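Long-range contacts in binary enterotoxin of Clostridium perfringens component a (Clostridium perfringens, PDB 5WTZ), which probably transfers ADP-ribose from NAD+ to actin, as the enzymatic component of an iota-like binary enterotoxin: residues A[255-260]-A[277-282]; A[294-299]-A[359-364]; A[340-345]-A[382-387]. One frame throughout, in Å; residues are numbered along the deposited sequence.

Overall arrangement
All three contacts lie in the second of two ADP-ribosyltransferase-like regions of the chain, and each touches the same NAD molecule. Contact 1 joins helices 240-263 and 272-286; contact 2 pairs strands 295-301 and 358-364 of a five-stranded mixed sheet; contact 3 pairs strands 341-344 and 384-387 of a three-stranded antiparallel sheet. Contact 1 closes before the others open, whereas the segments of contacts 2 and 3 alternate along the chain. The centres are about 9 Å apart for contacts 2 and 3, about 15 Å for contacts 1 and 3, and about 22 Å for contacts 1 and 2. Contact 3 touches both others, so helices and sheets meet around the dinucleotide.

Contact 1: A[255-260]-A[277-282]; sequences TAINKY and EKISNI. With NAD (nicotinamide-adenine-dinucleotide), chain B.
In Ile257, CG1 stands opposite the carbonyl carbon (chi1 -74°), which sets CG2 anti to the backbone N and alongside Ile279 CG1; the extended second torsion carries CD1 to Ile282. Ile279 has the same first torsion, and its CD1 is brought to the Tyr260 ring. The two branches of Ile257 therefore meet different partners. CG2 lies 3.8 Å from Ile279 CG1, the two side chains sliding past each other in opposite directions, while Ile257 CD1 meets Ile282 CD1 tip to tip at 3.7 Å. Tyr260 crosses Ile279 at about a right angle: Ile279 CD1 comes in at the ring edge, near the ring plane, 3.5 Å from Tyr260 CD2. The phenol end of Tyr260 is held by Glu276, one residue ahead of segment 277-282.

The evidence for a purely apolar junction is that every close pair across it joins carbon atoms. The axes of the short segments approach to 10.7 Å with a crossing angle of -94°, nearly perpendicular, and 210 Å² is buried in all. Phe340, just before strand 341-344, packs against both Ile257 and Ile282.

Next to Ile257 in sequence, Asn258 turns to the cofactor. Its ND2 gives NAD O1A a nearly straight hydrogen bond of 3.0 Å (N-H...O angle 171°), and Tyr249 is a further partner of ND2. The arrangement is a crossed two-helix packing in an ADP-ribosyltransferase region, one helix of which supplies a hydrogen-bond donor to a phosphate oxygen of NAD.

Contact 2: A[294-299]-A[359-364]; sequences DIITYR and ILRLHL. With NAD (nicotinamide-adenine-dinucleotide), chain B.
Strands 295-299 and 359-364 run antiparallel at 159°, their axes 4.6 Å apart, with Ile295-Leu364, Thr297-Leu362 and Arg299-Leu360 as hydrogen-bonded pairs and Ile296-His363 and Tyr298-Arg361 as non-hydrogen-bonded ones. Each hydrogen-bonded pair makes two N-H...O bonds; the shorter of the Thr297-Leu362 pair, Leu362 N to Thr297 O, is 2.7 Å.

On the face of Thr297 and Leu362 the side chains lie alongside each other, pointing the same way, with Thr297 CG2 3.8 Å from Leu362 CD2. Ile295 and Leu364 repeat this arrangement one pair further on, through Ile295 CG2 and Leu364 CB. Thr297 OG1 has its polar partner in Thr343 of the neighbouring sheet.

On the face of Tyr298 and Arg361, the arginine runs beside the ring, Arg361 CD 3.6 Å from Tyr298 CE2, and the bend at chi3 turns its guanidinium, whose plane is 59° from the ring. A water bridges the two ends, donating to Tyr298 OH and accepting from Arg361 NH1. Asn215 also binds that hydroxyl, while Asp138 and Asp417 form salt bridges with Arg361. Just before strand 295-299, Asp294 OD2 accepts from His363 NE2, near the end of the partner strand, over 2.8 Å; the donor lies above the carboxylate plane and the N-H...O angle is a bent 142°.

Arg299 is extended from CG to NE and reaches the pyrophosphate. NH1 bonds NAD O1N at 2.9 Å; NH2 makes weak bonds to O2A and O1N. Glu305 salt-bridges NE, which should steady the guanidinium against rotation. This antiparallel edge pair of the five-stranded sheet thus presents to the NAD pocket what is probably the arginine of the R-S-E class of ADP-ribosyltransferases.

Contact 3: A[340-345]-A[382-387]; sequences FISTTV and EYEVLI. With NAD (nicotinamide-adenine-dinucleotide), chain B.
Val385 O is gripped twice by one residue: Thr343 N at 3.0 Å and Thr343 OG1 at 2.7 Å both donate to it. The hydroxyl can do so because Thr343 OG1 sits between the backbone N and the carbonyl carbon (chi1 79°), turned toward the facing strand. It comes in 17° out of the carbonyl plane, the amide 30° out.

Glu384 divides its carboxylate between protein and cofactor. Its chain is extended beyond CG, and OE2 receives the Ser342 hydroxyl on its syn side, with Ser342 OG 2.6 Å away. OE1 accepts a very short bond of 2.5 Å from NAD O2D, the 2'-hydroxyl of the nicotinamide ribose. Ser342 OG also bonds Tyr249, so serine and tyrosine form a second shell behind the glutamate. The backbone comes close to the nicotinamide ring as well: Thr343 O lies 3.4 Å from NAD C5N. Ser342-Thr343-Thr344 probably corresponds to the STS-type strand, and Glu382-Tyr383-Glu384 to the ExE motif, of R-S-E class ADP-ribosyltransferases; the bond to O2D is consistent with Glu384 being the catalytic glutamate of related toxins.

On the face of Val385 and Ile387, Thr343 CG2 touches Ile387 CD1 at 3.7 Å; beyond the strand end Val345 CG1 meets Val385 CG2 at 3.5 Å, the side chains crossing at about a right angle. Ile341 and Ile387 exchange two backbone hydrogen bonds, N to O each way.

Strand 384-387 is the middle one of its sheet, between 341-344 and 370-372. Thr344 N bonds Tyr298 O of strand 295-301, tying this sheet to the five-stranded one. At the far end Phe340 packs on Leu261 of helix 240-263 and on Ile279 and Leu286 of helix 272-286, with His389 edge-to-face.

Contact 1: A[255-260]-A[277-282]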
# COMPACT_ATOMS: atom_id res chain seq x y z
N THR A 255 3.19 -22.66 -15.78
CA THR A 255 2.03 -22.60 -16.67
C THR A 255 1.17 -23.86 -16.55
O THR A 255 -0.04 -23.78 -16.34
CB THR A 255 2.46 -22.43 -18.13
OG1 THR A 255 3.10 -21.16 -18.27
CG2 THR A 255 1.26 -22.49 -19.06
N ALA A 256 1.80 -25.02 -16.64
CA ALA A 256 1.07 -26.29 -16.51
C ALA A 256 0.65 -26.54 -15.06
O ALA A 256 -0.43 -27.09 -14.80
CB ALA A 256 1.90 -27.44 -17.03
N ILE A 257 1.52 -26.17 -14.12
CA ILE A 257 1.29 -26.45 -12.70
C ILE A 257 0.12 -25.63 -12.18
O ILE A 257 -0.80 -26.19 -11.57
CB ILE A 257 2.56 -26.16 -11.86
CG1 ILE A 257 3.60 -27.26 -12.09
CG2 ILE A 257 2.23 -26.05 -10.36
CD1 ILE A 257 4.97 -26.91 -11.57
N ASN A 258 0.13 -24.33 -12.43
CA ASN A 258 -0.95 -23.49 -11.93
C ASN A 258 -2.26 -23.77 -12.69
O ASN A 258 -3.33 -23.74 -12.10
CB ASN A 258 -0.55 -22.00 -11.97
CG ASN A 258 0.40 -21.63 -10.81
OD1 ASN A 258 0.42 -22.29 -9.76
ND2 ASN A 258 1.17 -20.56 -11.00
N LYS A 259 -2.17 -24.11 -13.98
CA LYS A 259 -3.35 -24.56 -14.73
C LYS A 259 -4.02 -25.78 -14.09
O LYS A 259 -5.24 -25.85 -13.97
CB LYS A 259 -3.00 -24.88 -16.17
CG LYS A 259 -3.10 -23.72 -17.16
CD LYS A 259 -2.71 -24.22 -18.56
CE LYS A 259 -2.75 -23.12 -19.62
NZ LYS A 259 -2.66 -23.73 -20.99
N TYR A 260 -3.21 -26.75 -13.69
CA TYR A 260 -3.72 -27.96 -13.08
C TYR A 260 -4.35 -27.67 -11.72
O TYR A 260 -5.42 -28.19 -11.39
CB TYR A 260 -2.62 -28.99 -12.92
CG TYR A 260 -3.12 -30.25 -12.26
CD1 TYR A 260 -3.84 -31.19 -12.99
CD2 TYR A 260 -2.89 -30.49 -10.91
CE1 TYR A 260 -4.31 -32.34 -12.39
CE2 TYR A 260 -3.36 -31.64 -10.30
CZ TYR A 260 -4.06 -32.56 -11.05
OH TYR A 260 -4.54 -33.70 -10.46
N GLU A 277 3.31 -34.74 -8.17
CA GLU A 277 4.64 -34.85 -7.56
C GLU A 277 5.30 -33.49 -7.51
O GLU A 277 5.90 -33.11 -6.51
CB GLU A 277 5.54 -35.84 -8.33
CG GLU A 277 6.89 -36.09 -7.63
CD GLU A 277 8.05 -36.38 -8.59
OE1 GLU A 277 7.81 -36.51 -9.81
OE2 GLU A 277 9.21 -36.47 -8.12
N LYS A 278 5.21 -32.76 -8.62
CA LYS A 278 5.81 -31.44 -8.68
C LYS A 278 5.15 -30.50 -7.67
O LYS A 278 5.82 -29.76 -6.95
CB LYS A 278 5.71 -30.86 -10.08
CG LYS A 278 6.48 -31.65 -11.13
CD LYS A 278 7.13 -30.74 -12.15
CE LYS A 278 7.48 -31.51 -13.42
NZ LYS A 278 6.25 -31.75 -14.24
N ILE A 279 3.82 -30.54 -7.63
CA ILE A 279 3.06 -29.68 -6.73
C ILE A 279 3.40 -30.03 -5.27
O ILE A 279 3.60 -29.14 -4.45
CB ILE A 279 1.54 -29.81 -6.98
CG1 ILE A 279 1.18 -29.11 -8.30
CG2 ILE A 279 0.75 -29.20 -5.82
CD1 ILE A 279 -0.16 -29.53 -8.86
N SER A 280 3.51 -31.33 -5.00
CA SER A 280 3.94 -31.83 -3.69
C SER A 280 5.30 -31.27 -3.28
O SER A 280 5.45 -30.76 -2.16
CB SER A 280 4.01 -33.36 -3.70
OG SER A 280 2.73 -33.92 -3.47
N ASN A 281 6.27 -31.34 -4.18
CA ASN A 281 7.63 -30.92 -3.87
C ASN A 281 7.74 -29.40 -3.67
O ASN A 281 8.36 -28.94 -2.71
CB ASN A 281 8.60 -31.41 -4.96
CG ASN A 281 8.78 -32.92 -4.92
OD1 ASN A 281 8.59 -33.54 -3.88
ND2 ASN A 281 9.18 -33.51 -6.05
N ILE A 282 7.12 -28.63 -4.57
CA ILE A 282 7.10 -27.18 -4.41
C ILE A 282 6.40 -26.80 -3.10
O ILE A 282 6.91 -25.98 -2.35
CB ILE A 282 6.41 -26.48 -5.62
CG1 ILE A 282 7.15 -26.82 -6.92
CG2 ILE A 282 6.32 -24.95 -5.39
CD1 ILE A 282 6.31 -26.64 -8.18
PA NAD B . 0.71 -17.62 -13.43
O1A NAD B . 0.75 -19.12 -13.59
O2A NAD B . 0.41 -17.02 -12.09
O5B NAD B . -0.35 -16.99 -14.47
C5B NAD B . -0.54 -17.48 -15.80
C4B NAD B . -1.94 -17.14 -16.26
O4B NAD B . -2.87 -17.82 -15.41
C3B NAD B . -2.23 -15.64 -16.15
O3B NAD B . -3.04 -15.25 -17.27
C2B NAD B . -3.01 -15.53 -14.85
O2B NAD B . -3.93 -14.43 -14.85
C1B NAD B . -3.73 -16.87 -14.76
N9A NAD B . -3.90 -17.24 -13.34
C8A NAD B . -2.92 -17.38 -12.42
N7A NAD B . -3.46 -17.71 -11.21
C5A NAD B . -4.78 -17.76 -11.37
C6A NAD B . -5.94 -18.06 -10.50
N6A NAD B . -5.76 -18.35 -9.19
N1A NAD B . -7.18 -17.99 -11.05
C2A NAD B . -7.37 -17.70 -12.35
N3A NAD B . -6.35 -17.44 -13.20
C4A NAD B . -5.07 -17.45 -12.76
O3 NAD B . 2.14 -17.08 -13.92
PN NAD B . 2.58 -15.58 -14.30
O1N NAD B . 2.52 -14.74 -13.04
O2N NAD B . 1.84 -15.18 -15.55
O5D NAD B . 4.11 -15.88 -14.70
C5D NAD B . 5.01 -16.54 -13.81
C4D NAD B . 6.43 -16.34 -14.31
O4D NAD B . 6.84 -15.00 -14.04
C3D NAD B . 7.39 -17.22 -13.52
O3D NAD B . 8.56 -17.40 -14.32
C2D NAD B . 7.72 -16.36 -12.31
O2D NAD B . 9.01 -16.68 -11.78
C1D NAD B . 7.64 -14.93 -12.86
N1N NAD B . 7.04 -13.97 -11.92
C2N NAD B . 5.89 -13.33 -12.21
C3N NAD B . 5.33 -12.42 -11.32
C7N NAD B . 4.05 -11.69 -11.62
O7N NAD B . 3.19 -12.16 -12.37
N7N NAD B . 3.91 -10.50 -11.06
C4N NAD B . 5.97 -12.13 -10.11
C5N NAD B . 7.15 -12.79 -9.83
C6N NAD B . 7.66 -13.71 -10.76

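Contact 2: A[294-299]-A[359-364]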
# COMPACT_ATOMS: atom_id res chain seq x y z
N ASP A 294 6.26 -9.42 8.72
CA ASP A 294 5.27 -8.89 7.78
C ASP A 294 6.01 -8.16 6.68
O ASP A 294 6.93 -7.36 6.95
CB ASP A 294 4.27 -7.95 8.45
CG ASP A 294 3.23 -8.69 9.31
OD1 ASP A 294 3.51 -9.81 9.81
OD2 ASP A 294 2.13 -8.13 9.50
N ILE A 295 5.63 -8.43 5.44
CA ILE A 295 6.25 -7.81 4.28
C ILE A 295 5.15 -7.47 3.25
O ILE A 295 4.11 -8.15 3.18
CB ILE A 295 7.36 -8.71 3.65
CG1 ILE A 295 8.21 -7.93 2.65
CG2 ILE A 295 6.79 -10.01 3.07
CD1 ILE A 295 9.52 -8.65 2.24
N ILE A 296 5.36 -6.40 2.51
CA ILE A 296 4.53 -6.08 1.35
C ILE A 296 5.14 -6.72 0.10
O ILE A 296 6.35 -6.59 -0.14
CB ILE A 296 4.40 -4.55 1.15
CG1 ILE A 296 3.69 -3.90 2.35
CG2 ILE A 296 3.69 -4.28 -0.17
CD1 ILE A 296 2.36 -4.60 2.74
N THR A 297 4.34 -7.43 -0.69
CA THR A 297 4.83 -7.95 -1.97
C THR A 297 3.81 -7.65 -3.08
O THR A 297 2.69 -7.25 -2.79
CB THR A 297 5.14 -9.46 -1.89
OG1 THR A 297 5.91 -9.84 -3.04
CG2 THR A 297 3.84 -10.31 -1.77
N TYR A 298 4.21 -7.83 -4.33
CA TYR A 298 3.44 -7.36 -5.49
C TYR A 298 3.19 -8.42 -6.55
O TYR A 298 3.95 -9.38 -6.68
CB TYR A 298 4.15 -6.17 -6.15
CG TYR A 298 4.40 -4.98 -5.23
CD1 TYR A 298 5.56 -4.91 -4.44
CD2 TYR A 298 3.49 -3.93 -5.16
CE1 TYR A 298 5.79 -3.82 -3.60
CE2 TYR A 298 3.70 -2.84 -4.33
CZ TYR A 298 4.84 -2.80 -3.55
OH TYR A 298 5.04 -1.71 -2.74
N ARG A 299 2.16 -8.24 -7.36
CA ARG A 299 1.91 -9.18 -8.45
C ARG A 299 1.21 -8.46 -9.58
O ARG A 299 0.24 -7.74 -9.35
CB ARG A 299 1.06 -10.37 -7.98
CG ARG A 299 0.78 -11.39 -9.10
CD ARG A 299 0.02 -12.63 -8.59
NE ARG A 299 -0.57 -13.30 -9.74
CZ ARG A 299 0.12 -14.01 -10.63
NH1 ARG A 299 1.43 -14.20 -10.46
NH2 ARG A 299 -0.50 -14.55 -11.68
N ILE A 359 -2.73 -4.69 -10.41
CA ILE A 359 -1.51 -4.73 -9.60
C ILE A 359 -1.82 -5.10 -8.15
O ILE A 359 -2.34 -4.28 -7.37
CB ILE A 359 -0.77 -3.38 -9.64
CG1 ILE A 359 -0.59 -2.92 -11.09
CG2 ILE A 359 0.56 -3.49 -8.89
CD1 ILE A 359 -0.04 -1.49 -11.23
N LEU A 360 -1.49 -6.33 -7.79
CA LEU A 360 -1.64 -6.78 -6.41
C LEU A 360 -0.63 -6.07 -5.53
O LEU A 360 0.56 -6.02 -5.85
CB LEU A 360 -1.46 -8.30 -6.30
CG LEU A 360 -1.87 -8.88 -4.95
CD1 LEU A 360 -3.36 -8.69 -4.72
CD2 LEU A 360 -1.46 -10.37 -4.88
N ARG A 361 -1.10 -5.46 -4.44
CA ARG A 361 -0.19 -4.99 -3.40
C ARG A 361 -0.56 -5.74 -2.13
O ARG A 361 -1.49 -5.35 -1.41
CB ARG A 361 -0.26 -3.47 -3.22
CG ARG A 361 0.71 -2.94 -2.14
CD ARG A 361 1.03 -1.45 -2.31
NE ARG A 361 -0.16 -0.61 -2.13
CZ ARG A 361 -0.21 0.71 -2.32
NH1 ARG A 361 0.87 1.37 -2.72
NH2 ARG A 361 -1.34 1.37 -2.14
N LEU A 362 0.17 -6.83 -1.90
CA LEU A 362 -0.21 -7.84 -0.92
C LEU A 362 0.52 -7.68 0.41
O LEU A 362 1.76 -7.66 0.45
CB LEU A 362 0.06 -9.23 -1.48
CG LEU A 362 -0.30 -10.42 -0.58
CD1 LEU A 362 -1.85 -10.55 -0.34
CD2 LEU A 362 0.32 -11.70 -1.16
N HIS A 363 -0.25 -7.59 1.48
CA HIS A 363 0.28 -7.66 2.84
C HIS A 363 0.47 -9.12 3.20
O HIS A 363 -0.51 -9.84 3.42
CB HIS A 363 -0.67 -6.98 3.84
CG HIS A 363 -0.17 -6.99 5.26
ND1 HIS A 363 -0.99 -6.73 6.33
CD2 HIS A 363 1.05 -7.23 5.77
CE1 HIS A 363 -0.29 -6.81 7.45
NE2 HIS A 363 0.95 -7.12 7.14
N LEU A 364 1.73 -9.56 3.22
CA LEU A 364 2.11 -10.95 3.45
C LEU A 364 2.55 -11.14 4.89
O LEU A 364 3.65 -10.71 5.26
CB LEU A 364 3.24 -11.35 2.47
CG LEU A 364 3.74 -12.80 2.46
CD1 LEU A 364 2.57 -13.72 2.16
CD2 LEU A 364 4.84 -12.99 1.43
PA NAD B . 0.71 -17.62 -13.43
O1A NAD B . 0.75 -19.12 -13.59
O2A NAD B . 0.41 -17.02 -12.09
O5B NAD B . -0.35 -16.99 -14.47
C5B NAD B . -0.54 -17.48 -15.80
C4B NAD B . -1.94 -17.14 -16.26
O4B NAD B . -2.87 -17.82 -15.41
C3B NAD B . -2.23 -15.64 -16.15
O3B NAD B . -3.04 -15.25 -17.27
C2B NAD B . -3.01 -15.53 -14.85
O2B NAD B . -3.93 -14.43 -14.85
C1B NAD B . -3.73 -16.87 -14.76
N9A NAD B . -3.90 -17.24 -13.34
C8A NAD B . -2.92 -17.38 -12.42
N7A NAD B . -3.46 -17.71 -11.21
C5A NAD B . -4.78 -17.76 -11.37
C6A NAD B . -5.94 -18.06 -10.50
N6A NAD B . -5.76 -18.35 -9.19
N1A NAD B . -7.18 -17.99 -11.05
C2A NAD B . -7.37 -17.70 -12.35
N3A NAD B . -6.35 -17.44 -13.20
C4A NAD B . -5.07 -17.45 -12.76
O3 NAD B . 2.14 -17.08 -13.92
PN NAD B . 2.58 -15.58 -14.30
O1N NAD B . 2.52 -14.74 -13.04
O2N NAD B . 1.84 -15.18 -15.55
O5D NAD B . 4.11 -15.88 -14.70
C5D NAD B . 5.01 -16.54 -13.81
C4D NAD B . 6.43 -16.34 -14.31
O4D NAD B . 6.84 -15.00 -14.04
C3D NAD B . 7.39 -17.22 -13.52
O3D NAD B . 8.56 -17.40 -14.32
C2D NAD B . 7.72 -16.36 -12.31
O2D NAD B . 9.01 -16.68 -11.78
C1D NAD B . 7.64 -14.93 -12.86
N1N NAD B . 7.04 -13.97 -11.92
C2N NAD B . 5.89 -13.33 -12.21
C3N NAD B . 5.33 -12.42 -11.32
C7N NAD B . 4.05 -11.69 -11.62
O7N NAD B . 3.19 -12.16 -12.37
N7N NAD B . 3.91 -10.50 -11.06
C4N NAD B . 5.97 -12.13 -10.11
C5N NAD B . 7.15 -12.79 -9.83
C6N NAD B . 7.66 -13.71 -10.76
O HOH W 1 3.83 0.58 -2.24

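Contact 3: A[340-345]-A[382-387]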
# COMPACT_ATOMS: atom_id res chain seq x y z
N PHE A 340 -0.32 -21.69 -6.82
CA PHE A 340 0.84 -21.06 -6.22
C PHE A 340 0.80 -19.61 -6.67
O PHE A 340 0.39 -19.31 -7.80
CB PHE A 340 2.18 -21.69 -6.64
CG PHE A 340 2.36 -23.13 -6.21
CD1 PHE A 340 2.63 -23.44 -4.88
CD2 PHE A 340 2.27 -24.15 -7.12
CE1 PHE A 340 2.80 -24.75 -4.48
CE2 PHE A 340 2.45 -25.48 -6.73
CZ PHE A 340 2.70 -25.77 -5.39
N ILE A 341 1.27 -18.71 -5.82
CA ILE A 341 1.28 -17.28 -6.15
C ILE A 341 2.70 -16.75 -6.37
O ILE A 341 3.48 -16.63 -5.41
CB ILE A 341 0.59 -16.42 -5.08
CG1 ILE A 341 -0.68 -17.09 -4.57
CG2 ILE A 341 0.34 -15.00 -5.64
CD1 ILE A 341 -1.37 -16.30 -3.45
N SER A 342 3.02 -16.46 -7.63
CA SER A 342 4.26 -15.76 -7.98
C SER A 342 4.14 -14.25 -7.71
O SER A 342 3.35 -13.52 -8.34
CB SER A 342 4.62 -16.02 -9.45
OG SER A 342 5.27 -17.28 -9.61
N THR A 343 4.93 -13.79 -6.76
CA THR A 343 4.93 -12.36 -6.39
C THR A 343 6.34 -11.82 -6.47
O THR A 343 7.31 -12.57 -6.42
CB THR A 343 4.38 -12.09 -4.96
OG1 THR A 343 5.39 -12.37 -3.98
CG2 THR A 343 3.13 -12.89 -4.66
N THR A 344 6.45 -10.50 -6.60
CA THR A 344 7.73 -9.83 -6.60
C THR A 344 7.71 -8.76 -5.52
O THR A 344 6.76 -7.99 -5.40
CB THR A 344 8.06 -9.22 -7.99
OG1 THR A 344 9.29 -8.49 -7.92
CG2 THR A 344 6.97 -8.26 -8.47
N VAL A 345 8.77 -8.69 -4.72
CA VAL A 345 8.79 -7.73 -3.63
C VAL A 345 9.06 -6.30 -4.09
O VAL A 345 9.03 -5.38 -3.27
CB VAL A 345 9.80 -8.14 -2.56
CG1 VAL A 345 9.42 -9.51 -2.02
CG2 VAL A 345 11.22 -8.13 -3.12
N GLU A 382 15.93 -11.01 -10.44
CA GLU A 382 14.64 -11.50 -9.97
C GLU A 382 14.54 -11.30 -8.46
O GLU A 382 15.55 -11.32 -7.75
CB GLU A 382 14.44 -12.97 -10.34
CG GLU A 382 14.65 -13.26 -11.83
CD GLU A 382 13.36 -13.61 -12.54
OE1 GLU A 382 13.43 -14.22 -13.63
OE2 GLU A 382 12.27 -13.28 -12.02
N TYR A 383 13.32 -11.07 -7.98
CA TYR A 383 13.08 -10.70 -6.58
C TYR A 383 11.76 -11.31 -6.13
O TYR A 383 10.91 -10.64 -5.53
CB TYR A 383 13.05 -9.17 -6.43
CG TYR A 383 14.29 -8.51 -6.99
CD1 TYR A 383 14.35 -8.12 -8.32
CD2 TYR A 383 15.42 -8.33 -6.21
CE1 TYR A 383 15.49 -7.54 -8.85
CE2 TYR A 383 16.57 -7.74 -6.73
CZ TYR A 383 16.59 -7.35 -8.05
OH TYR A 383 17.72 -6.76 -8.58
N GLU A 384 11.61 -12.61 -6.41
CA GLU A 384 10.34 -13.29 -6.26
C GLU A 384 10.14 -13.91 -4.88
O GLU A 384 11.03 -14.59 -4.33
CB GLU A 384 10.19 -14.38 -7.33
CG GLU A 384 8.90 -15.19 -7.17
CD GLU A 384 8.54 -16.00 -8.42
OE1 GLU A 384 9.30 -15.98 -9.41
OE2 GLU A 384 7.47 -16.64 -8.41
N VAL A 385 8.95 -13.68 -4.34
CA VAL A 385 8.45 -14.48 -3.23
C VAL A 385 7.34 -15.36 -3.77
O VAL A 385 6.34 -14.86 -4.30
CB VAL A 385 7.97 -13.61 -2.06
CG1 VAL A 385 7.11 -14.43 -1.08
CG2 VAL A 385 9.17 -12.98 -1.33
N LEU A 386 7.54 -16.67 -3.66
CA LEU A 386 6.56 -17.65 -4.13
C LEU A 386 5.72 -18.13 -2.95
O LEU A 386 6.26 -18.62 -1.96
CB LEU A 386 7.26 -18.81 -4.82
CG LEU A 386 6.40 -19.92 -5.44
CD1 LEU A 386 5.52 -19.31 -6.53
CD2 LEU A 386 7.28 -21.03 -6.02
N ILE A 387 4.40 -18.02 -3.07
CA ILE A 387 3.49 -18.33 -1.97
C ILE A 387 2.83 -19.68 -2.21
O ILE A 387 2.49 -19.99 -3.36
CB ILE A 387 2.42 -17.19 -1.82
CG1 ILE A 387 3.13 -15.86 -1.53
CG2 ILE A 387 1.39 -17.51 -0.75
CD1 ILE A 387 2.22 -14.61 -1.57
PA NAD B . 0.71 -17.62 -13.43
O1A NAD B . 0.75 -19.12 -13.59
O2A NAD B . 0.41 -17.02 -12.09
O5B NAD B . -0.35 -16.99 -14.47
C5B NAD B . -0.54 -17.48 -15.80
C4B NAD B . -1.94 -17.14 -16.26
O4B NAD B . -2.87 -17.82 -15.41
C3B NAD B . -2.23 -15.64 -16.15
O3B NAD B . -3.04 -15.25 -17.27
C2B NAD B . -3.01 -15.53 -14.85
O2B NAD B . -3.93 -14.43 -14.85
C1B NAD B . -3.73 -16.87 -14.76
N9A NAD B . -3.90 -17.24 -13.34
C8A NAD B . -2.92 -17.38 -12.42
N7A NAD B . -3.46 -17.71 -11.21
C5A NAD B . -4.78 -17.76 -11.37
C6A NAD B . -5.94 -18.06 -10.50
N6A NAD B . -5.76 -18.35 -9.19
N1A NAD B . -7.18 -17.99 -11.05
C2A NAD B . -7.37 -17.70 -12.35
N3A NAD B . -6.35 -17.44 -13.20
C4A NAD B . -5.07 -17.45 -12.76
O3 NAD B . 2.14 -17.08 -13.92
PN NAD B . 2.58 -15.58 -14.30
O1N NAD B . 2.52 -14.74 -13.04
O2N NAD B . 1.84 -15.18 -15.55
O5D NAD B . 4.11 -15.88 -14.70
C5D NAD B . 5.01 -16.54 -13.81
C4D NAD B . 6.43 -16.34 -14.31
O4D NAD B . 6.84 -15.00 -14.04
C3D NAD B . 7.39 -17.22 -13.52
O3D NAD B . 8.56 -17.40 -14.32
C2D NAD B . 7.72 -16.36 -12.31
O2D NAD B . 9.01 -16.68 -11.78
C1D NAD B . 7.64 -14.93 -12.86
N1N NAD B . 7.04 -13.97 -11.92
C2N NAD B . 5.89 -13.33 -12.21
C3N NAD B . 5.33 -12.42 -11.32
C7N NAD B . 4.05 -11.69 -11.62
O7N NAD B . 3.19 -12.16 -12.37
N7N NAD B . 3.91 -10.50 -11.06
C4N NAD B . 5.97 -12.13 -10.11
C5N NAD B . 7.15 -12.79 -9.83
C6N NAD B . 7.66 -13.71 -10.76
O HOH W 2 11.25 -10.33 -9.26